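PDB 5FT0: GP37 from Pseudomonas phage phikz, which inhibits the RNA degradosome of the bacterial host, probably by acting on its ribonuclease RNase E. Local coordinates for residues 9-15 and 24-30; 16-20 and 183-188; 106-112 and 124-130; 155-161 and 171-177. One frame throughout, in Å; residues are numbered along the deposited sequence. Where two conformers were deposited one is given.

Contact 1 (9-15 and 24-30); sequences EEQLQAL and PHKLEDI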
# COMPACT_ATOMS: atom_id res chain seq x y z
N GLU A 9 -7.20 17.11 25.25
CA GLU A 9 -7.68 16.98 26.62
C GLU A 9 -9.10 16.43 26.68
O GLU A 9 -9.41 15.61 27.55
CB GLU A 9 -7.59 18.33 27.35
CG GLU A 9 -6.17 18.79 27.66
CD GLU A 9 -5.70 19.88 26.72
OE1 GLU A 9 -6.04 19.84 25.52
OE2 GLU A 9 -4.99 20.79 27.19
N GLU A 10 -9.99 16.88 25.78
CA GLU A 10 -11.34 16.31 25.75
C GLU A 10 -11.29 14.82 25.42
O GLU A 10 -12.05 14.03 25.99
CB GLU A 10 -12.23 17.02 24.72
CG GLU A 10 -11.95 18.48 24.45
CD GLU A 10 -12.92 19.11 23.45
OE1 GLU A 10 -14.03 18.57 23.26
OE2 GLU A 10 -12.55 20.13 22.84
N GLN A 11 -10.41 14.43 24.49
CA GLN A 11 -10.27 13.02 24.16
C GLN A 11 -9.77 12.22 25.35
O GLN A 11 -10.34 11.18 25.70
CB GLN A 11 -9.34 12.86 22.96
CG GLN A 11 -9.71 13.73 21.77
CD GLN A 11 -8.64 13.73 20.69
OE1 GLN A 11 -8.13 12.67 20.30
NE2 GLN A 11 -8.29 14.92 20.20
N LEU A 12 -8.71 12.71 26.01
CA LEU A 12 -8.14 11.99 27.14
C LEU A 12 -9.13 11.89 28.29
O LEU A 12 -9.18 10.87 28.99
CB LEU A 12 -6.85 12.67 27.59
CG LEU A 12 -6.07 11.97 28.71
CD1 LEU A 12 -5.78 10.52 28.34
CD2 LEU A 12 -4.77 12.71 28.97
N GLN A 13 -9.94 12.93 28.50
CA GLN A 13 -10.95 12.89 29.55
C GLN A 13 -11.99 11.81 29.28
O GLN A 13 -12.40 11.09 30.20
CB GLN A 13 -11.61 14.26 29.71
CG GLN A 13 -10.72 15.29 30.38
CD GLN A 13 -11.18 16.71 30.12
OE1 GLN A 13 -12.29 16.94 29.62
NE2 GLN A 13 -10.33 17.68 30.45
N ALA A 14 -12.43 11.69 28.03
CA ALA A 14 -13.35 10.61 27.68
C ALA A 14 -12.68 9.25 27.81
O ALA A 14 -13.27 8.30 28.33
CB ALA A 14 -13.88 10.82 26.26
N LEU A 15 -11.43 9.13 27.33
CA LEU A 15 -10.73 7.86 27.41
C LEU A 15 -10.46 7.44 28.85
O LEU A 15 -10.42 6.24 29.15
CB LEU A 15 -9.43 7.93 26.62
CG LEU A 15 -9.59 8.03 25.10
CD1 LEU A 15 -8.23 8.00 24.40
CD2 LEU A 15 -10.48 6.91 24.59
N PRO A 24 -3.16 4.89 26.11
CA PRO A 24 -3.91 5.20 24.89
C PRO A 24 -2.97 5.53 23.74
O PRO A 24 -1.77 5.76 23.92
CB PRO A 24 -4.74 6.42 25.29
CG PRO A 24 -3.93 7.08 26.35
CD PRO A 24 -3.26 5.96 27.11
N HIS A 25 -3.54 5.55 22.54
CA HIS A 25 -2.84 6.05 21.37
C HIS A 25 -2.40 7.49 21.60
O HIS A 25 -2.97 8.19 22.45
CB HIS A 25 -3.75 5.96 20.14
CG HIS A 25 -3.05 6.18 18.84
ND1 HIS A 25 -2.90 7.44 18.28
CD2 HIS A 25 -2.47 5.31 17.98
CE1 HIS A 25 -2.24 7.33 17.14
NE2 HIS A 25 -1.98 6.05 16.93
N LYS A 26 -1.37 7.93 20.88
CA LYS A 26 -1.00 9.34 20.90
C LYS A 26 -2.21 10.20 20.57
O LYS A 26 -2.94 9.93 19.61
CB LYS A 26 0.12 9.60 19.88
CG LYS A 26 0.55 11.05 19.80
CD LYS A 26 1.24 11.46 21.08
CE LYS A 26 1.71 12.90 21.00
NZ LYS A 26 2.42 13.30 22.25
N LEU A 27 -2.45 11.23 21.39
CA LEU A 27 -3.61 12.10 21.26
C LEU A 27 -3.17 13.51 20.92
O LEU A 27 -2.34 14.09 21.63
CB LEU A 27 -4.45 12.10 22.53
CG LEU A 27 -5.00 10.76 23.02
CD1 LEU A 27 -5.78 10.95 24.31
CD2 LEU A 27 -5.88 10.11 21.96
N GLU A 28 -3.73 14.07 19.85
CA GLU A 28 -3.47 15.44 19.44
C GLU A 28 -4.79 16.15 19.19
O GLU A 28 -5.83 15.51 19.01
CB GLU A 28 -2.60 15.50 18.18
CG GLU A 28 -1.21 14.92 18.33
CD GLU A 28 -0.42 14.97 17.04
OE1 GLU A 28 -1.00 14.70 15.97
OE2 GLU A 28 0.79 15.30 17.10
N ASP A 29 -4.73 17.48 19.18
CA ASP A 29 -5.90 18.27 18.80
C ASP A 29 -6.38 17.88 17.41
O ASP A 29 -5.58 17.70 16.49
CB ASP A 29 -5.57 19.77 18.84
CG ASP A 29 -5.24 20.26 20.23
OD1 ASP A 29 -5.58 19.58 21.22
OD2 ASP A 29 -4.65 21.36 20.34
N ILE A 30 -7.69 17.72 17.27
CA ILE A 30 -8.33 17.34 16.01
C ILE A 30 -9.01 18.58 15.45
O ILE A 30 -9.78 19.25 16.15
CB ILE A 30 -9.38 16.23 16.21
CG1 ILE A 30 -8.80 14.94 16.81
CG2 ILE A 30 -9.97 15.85 14.88
CD1 ILE A 30 -8.12 14.04 15.81
O HOH W 1 -5.25 21.42 23.54
O HOH W 2 -5.91 12.36 18.33

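Contact 2 (16-20 and 183-188); sequences SKLDG and YFANKL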
# COMPACT_ATOMS: atom_id res chain seq x y z
N SER A 16 -10.28 8.41 29.75
CA SER A 16 -10.00 8.09 31.15
C SER A 16 -11.18 7.43 31.85
O SER A 16 -10.98 6.85 32.92
CB SER A 16 -9.60 9.36 31.90
OG SER A 16 -10.70 10.25 32.03
N LYS A 17 -12.38 7.50 31.29
CA LYS A 17 -13.52 6.80 31.87
C LYS A 17 -13.54 5.32 31.51
O LYS A 17 -14.34 4.57 32.09
CB LYS A 17 -14.82 7.47 31.43
CG LYS A 17 -15.01 8.85 32.05
CD LYS A 17 -16.03 9.70 31.32
CE LYS A 17 -16.00 11.12 31.87
NZ LYS A 17 -16.93 12.02 31.14
N LEU A 18 -12.68 4.87 30.60
CA LEU A 18 -12.60 3.46 30.24
C LEU A 18 -11.80 2.71 31.30
O LEU A 18 -10.64 3.04 31.57
CB LEU A 18 -11.95 3.29 28.87
CG LEU A 18 -12.76 3.72 27.64
CD1 LEU A 18 -11.96 3.50 26.38
CD2 LEU A 18 -14.07 2.96 27.59
N ASP A 19 -12.43 1.69 31.89
CA ASP A 19 -11.74 0.79 32.80
C ASP A 19 -10.53 0.15 32.12
O ASP A 19 -10.60 -0.26 30.96
CB ASP A 19 -12.69 -0.31 33.28
CG ASP A 19 -13.34 0.02 34.60
OD1 ASP A 19 -13.51 1.22 34.92
OD2 ASP A 19 -13.67 -0.93 35.33
N GLY A 20 -9.43 0.05 32.86
CA GLY A 20 -8.26 -0.68 32.41
C GLY A 20 -7.46 -0.03 31.30
O GLY A 20 -6.50 -0.65 30.82
N TYR A 183 -15.87 -7.48 28.55
CA TYR A 183 -15.60 -6.06 28.74
C TYR A 183 -16.82 -5.21 28.41
O TYR A 183 -17.19 -4.31 29.17
CB TYR A 183 -14.40 -5.62 27.90
CG TYR A 183 -13.95 -4.23 28.24
CD1 TYR A 183 -13.01 -4.01 29.25
CD2 TYR A 183 -14.47 -3.12 27.58
CE1 TYR A 183 -12.60 -2.73 29.57
CE2 TYR A 183 -14.07 -1.84 27.90
CZ TYR A 183 -13.13 -1.65 28.90
OH TYR A 183 -12.72 -0.37 29.23
N PHE A 184 -17.46 -5.48 27.27
CA PHE A 184 -18.63 -4.69 26.90
C PHE A 184 -19.79 -4.93 27.86
O PHE A 184 -20.50 -3.99 28.24
CB PHE A 184 -19.05 -5.01 25.46
CG PHE A 184 -18.43 -4.09 24.45
CD1 PHE A 184 -17.15 -4.31 23.97
CD2 PHE A 184 -19.14 -2.99 23.98
CE1 PHE A 184 -16.58 -3.45 23.04
CE2 PHE A 184 -18.58 -2.13 23.05
CZ PHE A 184 -17.30 -2.36 22.58
N ALA A 185 -19.98 -6.18 28.29
CA ALA A 185 -21.12 -6.49 29.16
C ALA A 185 -20.92 -5.96 30.57
O ALA A 185 -21.89 -5.54 31.22
CB ALA A 185 -21.36 -8.00 29.19
N ASN A 186 -19.68 -5.95 31.06
CA ASN A 186 -19.41 -5.58 32.45
C ASN A 186 -18.85 -4.18 32.61
O ASN A 186 -19.07 -3.56 33.66
CB ASN A 186 -18.42 -6.58 33.07
CG ASN A 186 -18.91 -8.01 33.00
OD1 ASN A 186 -20.10 -8.28 33.13
ND2 ASN A 186 -17.98 -8.94 32.79
N LYS A 187 -18.14 -3.65 31.62
CA LYS A 187 -17.49 -2.35 31.74
C LYS A 187 -18.13 -1.26 30.91
O LYS A 187 -17.86 -0.08 31.15
CB LYS A 187 -16.01 -2.47 31.34
CG LYS A 187 -15.28 -3.63 31.99
CD LYS A 187 -15.17 -3.42 33.48
CE LYS A 187 -14.19 -4.40 34.10
NZ LYS A 187 -13.86 -4.02 35.50
N LEU A 188 -18.97 -1.61 29.93
CA LEU A 188 -19.66 -0.64 29.09
C LEU A 188 -21.15 -0.92 29.09
O LEU A 188 -21.83 -0.79 28.07
CB LEU A 188 -19.10 -0.66 27.66
CG LEU A 188 -17.60 -0.40 27.51
CD1 LEU A 188 -17.16 -0.65 26.06
CD2 LEU A 188 -17.24 1.01 27.95
O HOH W 3 -15.13 1.15 31.15

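Contact 3 (106-112 and 124-130); sequences DGNVVGI and ILPVIEF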
# COMPACT_ATOMS: atom_id res chain seq x y z
N ASP A 106 -0.53 -5.92 12.20
CA ASP A 106 -0.22 -4.65 11.54
C ASP A 106 -1.51 -3.85 11.45
O ASP A 106 -2.46 -4.27 10.79
CB ASP A 106 0.38 -4.88 10.15
CG ASP A 106 0.87 -3.60 9.51
OD1 ASP A 106 1.11 -2.62 10.24
OD2 ASP A 106 1.02 -3.57 8.27
N GLY A 107 -1.53 -2.70 12.12
CA GLY A 107 -2.77 -1.94 12.21
C GLY A 107 -3.81 -2.75 12.95
O GLY A 107 -3.55 -3.32 14.01
N ASN A 108 -5.01 -2.81 12.38
CA ASN A 108 -6.12 -3.55 12.97
C ASN A 108 -6.20 -4.99 12.47
O ASN A 108 -7.20 -5.66 12.73
CB ASN A 108 -7.44 -2.84 12.68
CG ASN A 108 -7.59 -1.55 13.46
OD1 ASN A 108 -7.25 -1.49 14.64
ND2 ASN A 108 -8.11 -0.51 12.81
N VAL A 109 -5.18 -5.47 11.77
CA VAL A 109 -5.23 -6.76 11.08
C VAL A 109 -4.22 -7.71 11.71
O VAL A 109 -3.04 -7.37 11.86
CB VAL A 109 -4.97 -6.60 9.58
CG1 VAL A 109 -4.99 -7.96 8.90
CG2 VAL A 109 -6.01 -5.68 8.96
N VAL A 110 -4.69 -8.90 12.07
CA VAL A 110 -3.84 -10.04 12.39
C VAL A 110 -3.98 -11.04 11.25
O VAL A 110 -5.10 -11.41 10.89
CB VAL A 110 -4.21 -10.68 13.73
CG1 VAL A 110 -3.40 -11.94 13.97
CG2 VAL A 110 -4.01 -9.69 14.87
N GLY A 111 -2.85 -11.45 10.68
CA GLY A 111 -2.91 -12.37 9.56
C GLY A 111 -1.53 -12.81 9.12
O GLY A 111 -0.56 -12.69 9.86
N ILE A 112 -1.47 -13.31 7.89
CA ILE A 112 -0.26 -13.91 7.33
C ILE A 112 0.44 -12.87 6.46
O ILE A 112 -0.18 -12.28 5.57
CB ILE A 112 -0.60 -15.16 6.50
CG1 ILE A 112 -1.51 -16.11 7.29
CG2 ILE A 112 0.68 -15.87 6.07
CD1 ILE A 112 -0.92 -16.56 8.60
N ILE A 124 -0.80 -8.36 3.44
CA ILE A 124 -1.10 -9.33 4.49
C ILE A 124 -2.38 -10.07 4.12
O ILE A 124 -3.32 -9.47 3.57
CB ILE A 124 -1.24 -8.64 5.86
CG1 ILE A 124 0.04 -7.90 6.23
CG2 ILE A 124 -1.60 -9.65 6.95
CD1 ILE A 124 -0.11 -7.02 7.43
N LEU A 125 -2.42 -11.36 4.42
CA LEU A 125 -3.64 -12.15 4.28
C LEU A 125 -4.39 -12.09 5.60
O LEU A 125 -3.95 -12.70 6.58
CB LEU A 125 -3.32 -13.59 3.91
CG LEU A 125 -4.54 -14.48 3.68
CD1 LEU A 125 -5.33 -13.98 2.48
CD2 LEU A 125 -4.13 -15.93 3.49
N PRO A 126 -5.52 -11.39 5.68
CA PRO A 126 -6.16 -11.17 6.98
C PRO A 126 -6.81 -12.43 7.53
O PRO A 126 -7.40 -13.22 6.80
CB PRO A 126 -7.21 -10.09 6.69
CG PRO A 126 -6.88 -9.56 5.32
CD PRO A 126 -6.23 -10.69 4.60
N VAL A 127 -6.69 -12.60 8.85
CA VAL A 127 -7.35 -13.68 9.58
C VAL A 127 -8.31 -13.13 10.63
O VAL A 127 -9.48 -13.52 10.69
CB VAL A 127 -6.32 -14.64 10.22
CG1 VAL A 127 -7.01 -15.61 11.16
CG2 VAL A 127 -5.55 -15.39 9.15
N ILE A 128 -7.82 -12.22 11.47
CA ILE A 128 -8.64 -11.51 12.45
C ILE A 128 -8.52 -10.03 12.16
O ILE A 128 -7.41 -9.49 12.08
CB ILE A 128 -8.20 -11.82 13.90
CG1 ILE A 128 -8.20 -13.33 14.15
CG2 ILE A 128 -9.11 -11.11 14.89
CD1 ILE A 128 -7.56 -13.71 15.47
N GLU A 129 -9.66 -9.36 12.01
CA GLU A 129 -9.69 -7.93 11.74
C GLU A 129 -10.47 -7.23 12.85
O GLU A 129 -11.64 -7.54 13.07
CB GLU A 129 -10.30 -7.63 10.37
CG GLU A 129 -10.33 -6.15 10.03
CD GLU A 129 -10.73 -5.89 8.59
OE1 GLU A 129 -10.73 -6.86 7.79
OE2 GLU A 129 -11.03 -4.73 8.25
N PHE A 130 -9.81 -6.30 13.53
CA PHE A 130 -10.48 -5.45 14.50
C PHE A 130 -11.13 -4.28 13.78
O PHE A 130 -10.50 -3.63 12.94
CB PHE A 130 -9.49 -4.94 15.55
CG PHE A 130 -8.80 -6.04 16.31
CD1 PHE A 130 -9.35 -6.55 17.47
CD2 PHE A 130 -7.59 -6.55 15.86
CE1 PHE A 130 -8.72 -7.56 18.17
CE2 PHE A 130 -6.95 -7.56 16.56
CZ PHE A 130 -7.52 -8.06 17.72

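Contact 4 (155-161 and 171-177); sequences TDNLEEF and NNVKELI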
# COMPACT_ATOMS: atom_id res chain seq x y z
N THR A 155 -20.74 -19.13 20.21
CA THR A 155 -19.49 -18.76 20.87
C THR A 155 -19.15 -19.70 22.03
O THR A 155 -17.98 -19.79 22.41
CB THR A 155 -19.57 -17.32 21.37
OG1 THR A 155 -20.20 -16.50 20.37
CG2 THR A 155 -18.18 -16.76 21.64
N ASP A 156 -20.14 -20.40 22.58
CA ASP A 156 -19.86 -21.36 23.65
C ASP A 156 -18.99 -22.51 23.16
O ASP A 156 -18.22 -23.08 23.94
CB ASP A 156 -21.17 -21.91 24.22
CG ASP A 156 -22.00 -20.85 24.92
OD1 ASP A 156 -21.41 -19.90 25.47
OD2 ASP A 156 -23.24 -20.98 24.92
N ASN A 157 -19.09 -22.85 21.88
CA ASN A 157 -18.51 -24.07 21.35
C ASN A 157 -17.09 -23.79 20.86
O ASN A 157 -16.89 -23.00 19.93
CB ASN A 157 -19.41 -24.61 20.22
CG ASN A 157 -18.85 -25.84 19.53
OD1 ASN A 157 -17.64 -26.09 19.52
ND2 ASN A 157 -19.74 -26.64 18.96
N LEU A 158 -16.11 -24.47 21.46
CA LEU A 158 -14.72 -24.31 21.04
C LEU A 158 -14.46 -24.97 19.69
O LEU A 158 -13.63 -24.48 18.91
CB LEU A 158 -13.78 -24.89 22.09
CG LEU A 158 -12.33 -25.17 21.68
CD1 LEU A 158 -11.55 -23.89 21.49
CD2 LEU A 158 -11.63 -26.08 22.67
N GLU A 159 -15.16 -26.07 19.38
CA GLU A 159 -14.93 -26.76 18.12
C GLU A 159 -15.26 -25.88 16.92
O GLU A 159 -14.67 -26.03 15.85
CB GLU A 159 -15.75 -28.05 18.06
N GLU A 160 -16.20 -24.94 17.08
CA GLU A 160 -16.46 -23.99 16.01
C GLU A 160 -15.31 -23.01 15.84
O GLU A 160 -15.04 -22.55 14.73
CB GLU A 160 -17.78 -23.26 16.25
CG GLU A 160 -18.99 -24.17 16.28
CD GLU A 160 -20.29 -23.42 16.07
OE1 GLU A 160 -20.42 -22.73 15.03
OE2 GLU A 160 -21.19 -23.52 16.92
N PHE A 161 -14.62 -22.67 16.94
CA PHE A 161 -13.39 -21.89 16.81
C PHE A 161 -12.26 -22.75 16.25
O PHE A 161 -11.34 -22.21 15.62
CB PHE A 161 -13.00 -21.29 18.16
CG PHE A 161 -13.76 -20.04 18.50
CD1 PHE A 161 -13.29 -18.80 18.08
CD2 PHE A 161 -14.93 -20.09 19.23
CE1 PHE A 161 -13.98 -17.64 18.39
CE2 PHE A 161 -15.63 -18.94 19.55
CZ PHE A 161 -15.15 -17.72 19.12
N ASN A 171 -8.33 -21.76 21.07
CA ASN A 171 -8.65 -21.32 22.42
C ASN A 171 -8.21 -19.88 22.67
O ASN A 171 -8.91 -19.13 23.36
CB ASN A 171 -8.01 -22.26 23.45
CG ASN A 171 -8.47 -21.97 24.86
OD1 ASN A 171 -7.71 -21.48 25.69
ND2 ASN A 171 -9.74 -22.28 25.14
N ASN A 172 -7.06 -19.48 22.12
CA ASN A 172 -6.64 -18.08 22.24
C ASN A 172 -7.64 -17.15 21.57
O ASN A 172 -7.95 -16.07 22.08
CB ASN A 172 -5.25 -17.89 21.64
CG ASN A 172 -4.16 -18.53 22.48
OD1 ASN A 172 -4.26 -18.59 23.70
ND2 ASN A 172 -3.10 -18.99 21.82
N VAL A 173 -8.16 -17.56 20.40
CA VAL A 173 -9.12 -16.73 19.68
C VAL A 173 -10.46 -16.69 20.41
O VAL A 173 -11.09 -15.63 20.52
CB VAL A 173 -9.27 -17.24 18.24
CG1 VAL A 173 -10.43 -16.56 17.55
CG2 VAL A 173 -7.99 -17.00 17.46
N LYS A 174 -10.90 -17.84 20.94
CA LYS A 174 -12.12 -17.87 21.73
C LYS A 174 -12.01 -16.97 22.96
O LYS A 174 -12.97 -16.28 23.33
CB LYS A 174 -12.42 -19.31 22.15
CG LYS A 174 -13.63 -19.49 23.05
CD LYS A 174 -14.01 -20.96 23.16
CE LYS A 174 -14.33 -21.37 24.58
NZ LYS A 174 -15.61 -20.79 25.08
N GLU A 175 -10.84 -16.94 23.59
CA GLU A 175 -10.64 -16.07 24.74
C GLU A 175 -10.60 -14.60 24.33
O GLU A 175 -10.97 -13.73 25.13
CB GLU A 175 -9.36 -16.45 25.48
CG GLU A 175 -9.43 -17.80 26.19
CD GLU A 175 -10.52 -17.84 27.25
OE1 GLU A 175 -10.59 -16.89 28.07
OE2 GLU A 175 -11.30 -18.81 27.26
N LEU A 176 -10.14 -14.31 23.11
CA LEU A 176 -10.17 -12.93 22.63
C LEU A 176 -11.60 -12.43 22.49
O LEU A 176 -11.94 -11.34 22.96
CB LEU A 176 -9.43 -12.84 21.29
CG LEU A 176 -9.59 -11.53 20.51
CD1 LEU A 176 -9.01 -10.36 21.29
CD2 LEU A 176 -8.93 -11.63 19.14
N ILE A 177 -12.46 -13.23 21.86
CA ILE A 177 -13.87 -12.89 21.75
C ILE A 177 -14.49 -12.75 23.13
O ILE A 177 -15.23 -11.79 23.40
CB ILE A 177 -14.62 -13.93 20.90
CG1 ILE A 177 -14.03 -14.00 19.49
CG2 ILE A 177 -16.11 -13.64 20.87
CD1 ILE A 177 -14.01 -12.67 18.78

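Contact 1 (9-15 and 24-30)
The side-chain amide of Q11 is the flat group of this contact, and atoms of 24-30 meet it on both sides. CD2 of L27 lies out of the amide plane beside OE1. CG1 of I30 lies beyond the opposite face, 3.4 Å from Q11 NE2. The edge is polar. A water donates to Q11 OE1 and accepts from the backbone N of E28. NE2 donates to the carbonyl oxygen of E28 at 2.8 Å, with an N-H...O angle of 147° and the acceptor 20° out of the amide plane. These contacts fix the rotation of the amide. The motif is a helix and return loop joining two antiparallel strands, 4-6 and 30-37, which pair directly through I6 and I30. The loop runs back along helix 8-15, with L15 near P24 and E9 near D29.

L27 is the apolar side chain that packs against the side of the helix. Its CD1 lies 3.9 Å from CB of L12, whose side chain crosses it at about a right angle. L15 comes to it tip to tip, and the two CD1 atoms are 3.8 Å apart. The same CD1 of L15 touches CB of P24. Helix 67-82 backs this part through I78, I79 and N82.

At the start of the helix two acidic groups face each other. D29 OD1 accepts from the backbone N of W8. A water 2.7 Å from E9 OE1 also lies 3.0 Å from D29 OD1, between two carboxylate oxygens that are 4.3 Å apart.

Contact 2 (16-20 and 183-188)
D19 and K187 bring their CA atoms to 6.6 Å where the irregular loop 16-20 passes the last turns of helix 158-187. Y183, one turn before K187, points its hydroxyl at the loop backbone. OH donates to the carbonyl oxygen of D19 at 2.7 Å. The bond is in the carbonyl plane on a lone pair, with a C=O...O angle of 131°. That oxygen also lies in the plane of the ring, at its edge. One ring face is covered by CB of K187, over the centre. CG of Y183 is anti to the backbone N (chi1 -171°), which carries the ring off the helix toward the loop. L83 and V86 touch the ring as well.

K187 grips the other end of D19. Its chain bends at chi2 (-67°) and NZ makes a salt bridge to D19 OD2 at 3.1 Å. OD2 accepts through its anti lone pair, the one turned away from OD1. The two side chains cross at about a right angle. Both are exposed, so solvent probably weakens this charge pair. A water ties the backbones together by accepting from N of D19 and donating to O of K187.

Beside the polar bonds, CD2 of L18 meets CD2 of L188 at 3.7 Å. L18 also lays CB against the hydroxyl of Y183. H217 and L83 also touch L18.

This is a loop tied to the C-terminal end of a long helix by tyrosine, lysine and water bonds. The side chain of L188 is about 9 Å from the bound arginine, whose pocket includes F190 and E214.

Contact 3 (106-112 and 124-130)
V110 pairs with I128 in the antiparallel hairpin of strands 109-115 and 122-132, and this pair forms part of a classic beta bulge. V127 and I128 both face V110. The carbonyl oxygen of V110 therefore accepts two backbone bonds, from V127 N at 2.8 Å and from I128 N at 2.9 Å. V110 N returns a bond to I128 O. Beyond the bulge, I112 and L125 form another hydrogen-bonded pair, and F130 N donates to N108 O. The second strand turns a corner at V127 and I128. A type II' turn from D106 to V109, with G107 second, leads in from strand 103-106.

Apolar contacts lie on both faces. V110, I128, I112 and L125 share one. There CB of V110 and CB of I128 are 4.2 Å apart, and CG2 of V110 touches the edge of the F130 ring. Helix 87-98 covers this side with A93, V96 and I97. On the other face V109 lies side by side with P126, CG1 to CB at 3.8 Å.

Polar partners lie outside the two segments. E129 pairs with K228, and N108 OD1 accepts from K84. Separately, I124 joins an antiparallel ladder with a strand of the second subunit, so the sheet runs on across the dimer.

G111 has no side chain, and its CA comes within 3.2 Å of L125 O as a CA-H...O contact.

Contact 4 (155-161 and 171-177)
F161 is packed tightly against one turn of 171-177. CA of K174 stands over the centre of its ring, 3.9 Å from the centroid and 12° off the normal, a CH-pi contact. The ring edge is held too. CG1 of V173 lies 3.7 Å from F161 CD1, and CG1 of I177 lies 3.8 Å from F161 CE1. CG2 of T155 is in the ring plane at the edge and also touches CG2 of I177. Around this ring stand F153, edge-to-face with it, and F211 of strand 206-217. V173 and I177 rest further on I229 and I227 of strand 220-232.

The other side is looser. The chain of K174 starts anti to the backbone N (chi1 177°), crosses the F161 side chain at about a right angle and passes L158, with CD 4.1 Å from L158 CB. It then bends at chi3 and chi4. NZ ends 3.7 Å from the carbonyl oxygens of T155 and D156. The carboxylate of D156 is farther still, OD1 to NZ 5.9 Å. L158 lays CD1 against the backbone of N171, which is exposed.

Residues 158-161 and 171-177 belong to helix 158-187, with T155 to N157 leading into it. The helix is kinked at N171 and N172, where the backbone N has no bond to the preceding turn. N157 is the N-cap, its OD1 accepting from E160 N, so the contact is that of a capped, kinked helix whose first turn packs on a later one.

Contacts 1 and 2 adjoin in sequence, their centres about 17 Å apart, and their segments alternate along the chain. Contact 2 closes a long loop from the N-terminal part to the end of helix 158-187. Contacts 3 and 4 both lie inside that loop, contact 3 first. Contact 4 shares helix 158-187 with contact 2, at its other part. Contacts 3 and 4 touch: I128 packs on V173, and F130 on L176, so the hairpin of the seven-stranded sheet rests on this helix. Contacts 1 and 4 lie farthest apart, about 33 Å between centres, on opposite sides of the chain's centre. The helix thus connects the N-terminal region with the central sheet, which continues into the second subunit.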